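Local coordinates for oligopeptide-binding protein oppA (Lactococcus lactis, PDB 3DRF) that captures oligopeptides in a voluminous cavity, closing on them like a Venus fly-trap, as part of the OppABCDF ABC transporter that takes them up, at residues 428-433 against 438-443; 325-330 against 465-470. One frame throughout, in Å; residues are numbered along the deposited sequence.

Contact 1: residues 428-433 against 438-443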
loop_
_atom_site.group_PDB
_atom_site.type_symbol
_atom_site.label_atom_id
_atom_site.label_comp_id
_atom_site.label_asym_id
_atom_site.label_seq_id
_atom_site.Cartn_x
_atom_site.Cartn_y
_atom_site.Cartn_z
ATOM N N ASN A 428 -14.577 10.584 19.033
ATOM C CA ASN A 428 -13.528 11.051 19.949
ATOM C C ASN A 428 -12.616 12.157 19.321
ATOM O O ASN A 428 -12.392 13.158 19.941
ATOM C CB ASN A 428 -12.683 9.883 20.466
ATOM C CG ASN A 428 -11.325 10.303 20.979
ATOM O OD1 ASN A 428 -11.169 10.673 22.113
ATOM N ND2 ASN A 428 -10.347 10.235 20.129
ATOM N N TYR A 429 -12.197 11.971 18.059
ATOM C CA TYR A 429 -11.427 13.021 17.365
ATOM C C TYR A 429 -12.277 14.277 17.095
ATOM O O TYR A 429 -11.792 15.348 17.260
ATOM C CB TYR A 429 -10.748 12.476 16.093
ATOM C CG TYR A 429 -9.638 11.444 16.387
ATOM C CD1 TYR A 429 -8.703 11.614 17.427
ATOM C CD2 TYR A 429 -9.566 10.272 15.620
ATOM C CE1 TYR A 429 -7.692 10.649 17.664
ATOM C CE2 TYR A 429 -8.573 9.329 15.847
ATOM C CZ TYR A 429 -7.649 9.527 16.855
ATOM O OH TYR A 429 -6.662 8.627 17.134
ATOM N N ILE A 430 -13.524 14.085 16.678
ATOM C CA ILE A 430 -14.443 15.209 16.514
ATOM C C ILE A 430 -14.554 16.038 17.830
ATOM O O ILE A 430 -14.548 17.236 17.787
ATOM C CB ILE A 430 -15.827 14.689 16.011
ATOM C CG1 ILE A 430 -15.693 14.253 14.542
ATOM C CG2 ILE A 430 -16.900 15.816 16.099
ATOM C CD1 ILE A 430 -16.972 13.553 13.939
ATOM N N GLN A 431 -14.660 15.342 18.945
ATOM C CA GLN A 431 -14.672 15.953 20.265
ATOM C C GLN A 431 -13.370 16.704 20.546
ATOM O O GLN A 431 -13.419 17.778 21.029
ATOM C CB GLN A 431 -14.906 14.860 21.324
ATOM C CG GLN A 431 -14.769 15.330 22.755
ATOM C CD GLN A 431 -14.637 14.194 23.766
ATOM O OE1 GLN A 431 -14.587 13.018 23.443
ATOM N NE2 GLN A 431 -14.620 14.584 25.032
ATOM N N GLN A 432 -12.210 16.160 20.199
ATOM C CA GLN A 432 -10.967 16.905 20.411
ATOM C C GLN A 432 -10.925 18.180 19.531
ATOM O O GLN A 432 -10.508 19.216 19.975
ATOM C CB GLN A 432 -9.706 16.033 20.135
ATOM C CG GLN A 432 -9.650 14.687 20.877
ATOM C CD GLN A 432 -9.941 14.806 22.381
ATOM O OE1 GLN A 432 -9.332 15.560 23.070
ATOM N NE2 GLN A 432 -10.879 14.036 22.826
ATOM N N TRP A 433 -11.386 18.071 18.301
ATOM C CA TRP A 433 -11.398 19.209 17.408
ATOM C C TRP A 433 -12.366 20.326 17.889
ATOM O O TRP A 433 -12.070 21.461 17.762
ATOM C CB TRP A 433 -11.694 18.678 15.980
ATOM C CG TRP A 433 -10.463 17.928 15.420
ATOM C CD1 TRP A 433 -9.195 18.199 15.684
ATOM C CD2 TRP A 433 -10.464 16.765 14.593
ATOM N NE1 TRP A 433 -8.358 17.323 15.050
ATOM C CE2 TRP A 433 -9.120 16.426 14.365
ATOM C CE3 TRP A 433 -11.462 16.012 13.993
ATOM C CZ2 TRP A 433 -8.737 15.346 13.558
ATOM C CZ3 TRP A 433 -11.085 14.897 13.184
ATOM C CH2 TRP A 433 -9.731 14.569 12.996
ATOM N N VAL A 438 -12.822 23.865 16.110
ATOM C CA VAL A 438 -12.983 23.362 14.740
ATOM C C VAL A 438 -14.200 22.436 14.705
ATOM O O VAL A 438 -14.279 21.485 15.435
ATOM C CB VAL A 438 -11.716 22.606 14.294
ATOM C CG1 VAL A 438 -11.907 22.075 12.830
ATOM C CG2 VAL A 438 -10.506 23.561 14.390
ATOM N N LYS A 439 -15.139 22.757 13.844
ATOM C CA LYS A 439 -16.338 21.966 13.661
ATOM C C LYS A 439 -16.113 20.920 12.559
ATOM O O LYS A 439 -15.885 21.224 11.446
ATOM C CB LYS A 439 -17.551 22.827 13.285
ATOM C CG LYS A 439 -18.851 22.017 13.296
ATOM C CD LYS A 439 -19.972 22.761 12.590
ATOM C CE LYS A 439 -20.497 23.766 13.478
ATOM N NZ LYS A 439 -21.709 24.482 12.921
ATOM N N VAL A 440 -16.163 19.670 12.956
ATOM C CA VAL A 440 -15.885 18.557 12.036
ATOM C C VAL A 440 -17.100 17.606 12.027
ATOM O O VAL A 440 -17.590 17.238 13.050
ATOM C CB VAL A 440 -14.588 17.814 12.485
ATOM C CG1 VAL A 440 -14.326 16.590 11.569
ATOM C CG2 VAL A 440 -13.409 18.726 12.444
ATOM N N SER A 441 -17.553 17.247 10.850
ATOM C CA SER A 441 -18.670 16.323 10.718
ATOM C C SER A 441 -18.340 15.220 9.728
ATOM O O SER A 441 -17.603 15.423 8.760
ATOM C CB SER A 441 -19.944 17.056 10.309
ATOM O OG SER A 441 -19.805 17.671 9.055
ATOM N N LEU A 442 -18.899 14.020 9.988
ATOM C CA LEU A 442 -18.664 12.849 9.152
ATOM C C LEU A 442 -19.219 13.054 7.747
ATOM O O LEU A 442 -20.295 13.627 7.571
ATOM C CB LEU A 442 -19.286 11.603 9.788
ATOM C CG LEU A 442 -18.672 11.137 11.109
ATOM C CD1 LEU A 442 -19.397 9.907 11.634
ATOM C CD2 LEU A 442 -17.186 10.857 10.942
ATOM N N TYR A 443 -18.544 12.499 6.758
ATOM C CA TYR A 443 -19.037 12.481 5.375
ATOM C C TYR A 443 -20.370 11.718 5.311
ATOM O O TYR A 443 -20.467 10.590 5.659
ATOM C CB TYR A 443 -18.005 11.789 4.476
ATOM C CG TYR A 443 -18.317 11.876 2.990
ATOM C CD1 TYR A 443 -17.655 12.804 2.200
ATOM C CD2 TYR A 443 -19.254 11.035 2.400
ATOM C CE1 TYR A 443 -17.913 12.913 0.855
ATOM C CE2 TYR A 443 -19.511 11.137 1.062
ATOM C CZ TYR A 443 -18.840 12.065 0.301
ATOM O OH TYR A 443 -19.156 12.146 -1.032
HETATM O O HOH W 1 -15.629 19.123 15.942
#
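Val440 sits at the apolar centre, packed against both Ile430 and Trp433 of the neighbouring helix. Its two methyls meet the benzo part of the indole obliquely, CG2 lying 3.7 Å from CE3 of Trp433 and CG1 at much the same distance, while CG1 also touches CG1 of Ile430 at 4.0 Å. The two branches of Ile430 divide the work: CG2 rests against the carbonyl O of Val440 (3.4 Å), and CG1, anti to the carbonyl carbon (chi1 -72°), carries the extended arm on to CD1, which reaches CD2 of Leu442 at 4.0 Å, the two side chains crossing at about a right angle. With only an alanine in place of Ile430, Leu442 would probably lose its apolar mate on the helix and a gap would open beside the Val440 carbonyl. Towards the polar edge, water 1 joins helix to strand through three hydrogen bonds, donating to Ile430 O and Val438 O and accepting from Val440 N at 3.1 Å. Beyond it Val438 N donates to Trp433 O (3.0 Å, 160° at the hydrogen), from well above the carbonyl plane. The indole N-H of Trp433 points elsewhere, to the carbonyl O of Ile336. Helix and strand axes approach to 7.7 Å at 162°, the strand returning nearly antiparallel alongside its helix: strand 407-414, helix 422-435 and strand 439-442 form a beta-alpha-beta unit. Tyr413 of the first strand meets the Trp433 ring edge-to-face and also touches Val440, and Lys439 forms a salt bridge with Glu408.

Contact 2: residues 325-330 against 465-470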
loop_
_atom_site.group_PDB
_atom_site.type_symbol
_atom_site.label_atom_id
_atom_site.label_comp_id
_atom_site.label_asym_id
_atom_site.label_seq_id
_atom_site.Cartn_x
_atom_site.Cartn_y
_atom_site.Cartn_z
ATOM N N THR A 325 -9.578 26.172 0.601
ATOM C CA THR A 325 -10.001 25.563 1.863
ATOM C C THR A 325 -9.235 26.211 3.055
ATOM O O THR A 325 -8.133 26.582 2.887
ATOM C CB THR A 325 -9.731 24.009 1.849
ATOM O OG1 THR A 325 -9.920 23.459 3.144
ATOM C CG2 THR A 325 -8.303 23.608 1.365
ATOM N N PRO A 326 -9.832 26.249 4.250
ATOM C CA PRO A 326 -9.069 26.677 5.426
ATOM C C PRO A 326 -7.765 25.872 5.631
ATOM O O PRO A 326 -6.832 26.335 6.211
ATOM C CB PRO A 326 -10.066 26.451 6.576
ATOM C CG PRO A 326 -11.434 26.710 5.916
ATOM C CD PRO A 326 -11.244 25.976 4.605
ATOM N N LEU A 327 -7.767 24.636 5.121
ATOM C CA LEU A 327 -6.575 23.778 5.200
ATOM C C LEU A 327 -5.387 24.249 4.387
ATOM O O LEU A 327 -4.353 23.712 4.522
ATOM C CB LEU A 327 -6.923 22.324 4.848
ATOM C CG LEU A 327 -7.821 21.668 5.933
ATOM C CD1 LEU A 327 -8.460 20.355 5.352
ATOM C CD2 LEU A 327 -7.118 21.412 7.224
ATOM N N GLN A 328 -5.575 25.280 3.558
ATOM C CA GLN A 328 -4.462 25.981 2.922
ATOM C C GLN A 328 -3.592 26.661 3.974
ATOM O O GLN A 328 -2.511 26.956 3.684
ATOM C CB GLN A 328 -4.993 27.076 1.972
ATOM C CG GLN A 328 -5.698 26.608 0.702
ATOM C CD GLN A 328 -6.374 27.788 -0.052
ATOM O OE1 GLN A 328 -7.441 28.239 0.269
ATOM N NE2 GLN A 328 -5.708 28.247 -1.091
ATOM N N ASP A 329 -4.144 26.960 5.138
ATOM C CA ASP A 329 -3.393 27.651 6.234
ATOM C C ASP A 329 -2.569 26.586 6.983
ATOM O O ASP A 329 -3.117 25.734 7.638
ATOM C CB ASP A 329 -4.354 28.365 7.225
ATOM C CG ASP A 329 -5.028 29.657 6.652
ATOM O OD1 ASP A 329 -4.407 30.310 5.843
ATOM O OD2 ASP A 329 -6.082 30.030 7.122
ATOM N N GLN A 330 -1.251 26.684 6.864
ATOM C CA GLN A 330 -0.342 25.807 7.595
ATOM C C GLN A 330 -0.650 25.684 9.100
ATOM O O GLN A 330 -0.614 24.654 9.630
ATOM C CB GLN A 330 1.108 26.254 7.379
ATOM C CG GLN A 330 2.143 25.308 7.899
ATOM C CD GLN A 330 3.513 25.680 7.347
ATOM O OE1 GLN A 330 3.715 26.803 6.921
ATOM N NE2 GLN A 330 4.418 24.847 7.461
ATOM N N ASP A 465 -15.257 17.239 -1.971
ATOM C CA ASP A 465 -16.302 17.181 -0.917
ATOM C C ASP A 465 -15.904 16.492 0.391
ATOM O O ASP A 465 -16.701 16.042 1.139
ATOM C CB ASP A 465 -17.556 16.526 -1.502
ATOM C CG ASP A 465 -17.354 15.036 -1.869
ATOM O OD1 ASP A 465 -16.230 14.516 -1.745
ATOM O OD2 ASP A 465 -18.339 14.403 -2.271
ATOM N N TRP A 466 -14.601 16.393 0.570
ATOM C CA TRP A 466 -14.014 15.988 1.839
ATOM C C TRP A 466 -12.811 16.900 2.137
ATOM O O TRP A 466 -12.202 17.444 1.269
ATOM C CB TRP A 466 -13.607 14.493 1.834
ATOM C CG TRP A 466 -12.469 14.206 0.842
ATOM C CD1 TRP A 466 -12.589 13.969 -0.483
ATOM C CD2 TRP A 466 -11.066 14.097 1.158
ATOM N NE1 TRP A 466 -11.336 13.716 -1.040
ATOM C CE2 TRP A 466 -10.397 13.808 -0.048
ATOM C CE3 TRP A 466 -10.326 14.246 2.325
ATOM C CZ2 TRP A 466 -9.015 13.675 -0.120
ATOM C CZ3 TRP A 466 -8.959 14.126 2.247
ATOM C CH2 TRP A 466 -8.316 13.817 1.040
ATOM N N ASP A 467 -12.539 17.030 3.432
ATOM C CA ASP A 467 -11.410 17.798 3.917
ATOM C C ASP A 467 -10.321 16.988 4.636
ATOM O O ASP A 467 -9.163 17.249 4.434
ATOM C CB ASP A 467 -11.911 18.916 4.869
ATOM C CG ASP A 467 -12.881 19.863 4.174
ATOM O OD1 ASP A 467 -12.423 20.475 3.232
ATOM O OD2 ASP A 467 -14.030 19.938 4.600
ATOM N N ILE A 468 -10.752 16.067 5.488
ATOM C CA ILE A 468 -9.836 15.230 6.294
ATOM C C ILE A 468 -10.257 13.795 6.016
ATOM O O ILE A 468 -11.412 13.492 5.955
ATOM C CB ILE A 468 -10.036 15.499 7.808
ATOM C CG1 ILE A 468 -9.809 16.993 8.167
ATOM C CG2 ILE A 468 -9.088 14.602 8.685
ATOM C CD1 ILE A 468 -10.335 17.334 9.619
ATOM N N THR A 469 -9.288 12.899 5.870
ATOM C CA THR A 469 -9.549 11.456 5.832
ATOM C C THR A 469 -8.346 10.759 6.484
ATOM O O THR A 469 -7.368 11.331 6.746
ATOM C CB THR A 469 -9.891 10.950 4.391
ATOM O OG1 THR A 469 -10.477 9.641 4.514
ATOM C CG2 THR A 469 -8.625 10.804 3.556
ATOM N N ASP A 470 -8.511 9.458 6.692
ATOM C CA ASP A 470 -7.471 8.562 7.230
ATOM C C ASP A 470 -7.137 7.537 6.179
ATOM O O ASP A 470 -8.020 6.972 5.602
ATOM C CB ASP A 470 -8.004 7.820 8.466
ATOM C CG ASP A 470 -8.413 8.771 9.588
ATOM O OD1 ASP A 470 -7.600 9.645 9.898
ATOM O OD2 ASP A 470 -9.485 8.616 10.113
HETATM O O HOH W 2 -12.654 23.187 3.283
#
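The 3-10 turn 326-328 stands beside the start of strand 468-474 without a backbone bond between them, the nearest CA atoms being those of Leu327 and Asp467 at 7.8 Å. Leu327 makes the direct contact. Its CG lies anti to the carbonyl carbon (chi1 -69°), and from there CD1 reaches over to the carbonyl O of Asp467 at 3.3 Å and to CB of the same residue at 3.8 Å; the Leu327 side chain is buried and also packs on Tyr307 and Leu309. Thr325 and Asp467 come together through water: OG1 of Thr325 and OD1 of Asp467 stand 3.9 Å apart, and water 2 bridges them, donating to OD1 at 2.7 Å and lying 2.8 Å from OG1. Strand 468-474 runs between strands 292-307 and 407-414 of the mixed sheet, and here the loop before helix 330-339 packs on its start. Within that loop OG1 of Thr325 accepts from the backbone N of Leu327 at 3.2 Å, an ST turn that ties the hydroxyl to the 3-10 segment. Gln328 folds back on the turn, its OE1 taking the N-H of Thr325 at 3.0 Å from above the amide plane. The Asp467 carboxylate has several partners: besides the water, OD1 forms a salt bridge with Arg323, and OD2 accepts from the backbone N of Val412. These bonds probably favour the ionised form of the buried acid and hold its rotation. Asp329 occupies the N-cap position of helix 330-339, although its carboxylate makes no capping bond and turns instead to Lys404 and Trp393.

In the fold
Contacts 1 and 2 reach the same mixed sheet, their centres about 13 Å apart, and strand 407-414 lies between their strands, parallel to both 439-442 and 468-474. Along the chain, the helix-strand pair of contact 1 falls within the excursion from 325-330 to 465-470. They also touch directly: OH of Tyr443 and OD2 of Asp465 are 2.7 Å apart, a probable hydrogen bond joining the C-terminal end of 438-443 to the N-terminal end of 465-470, with His456 close to both residues. Contact 1 covers the sheet with a helix, while contact 2 sets the turn leading into helix 330-339 beside it; Arg340, just past that helix, meets both Tyr429 and Asp470.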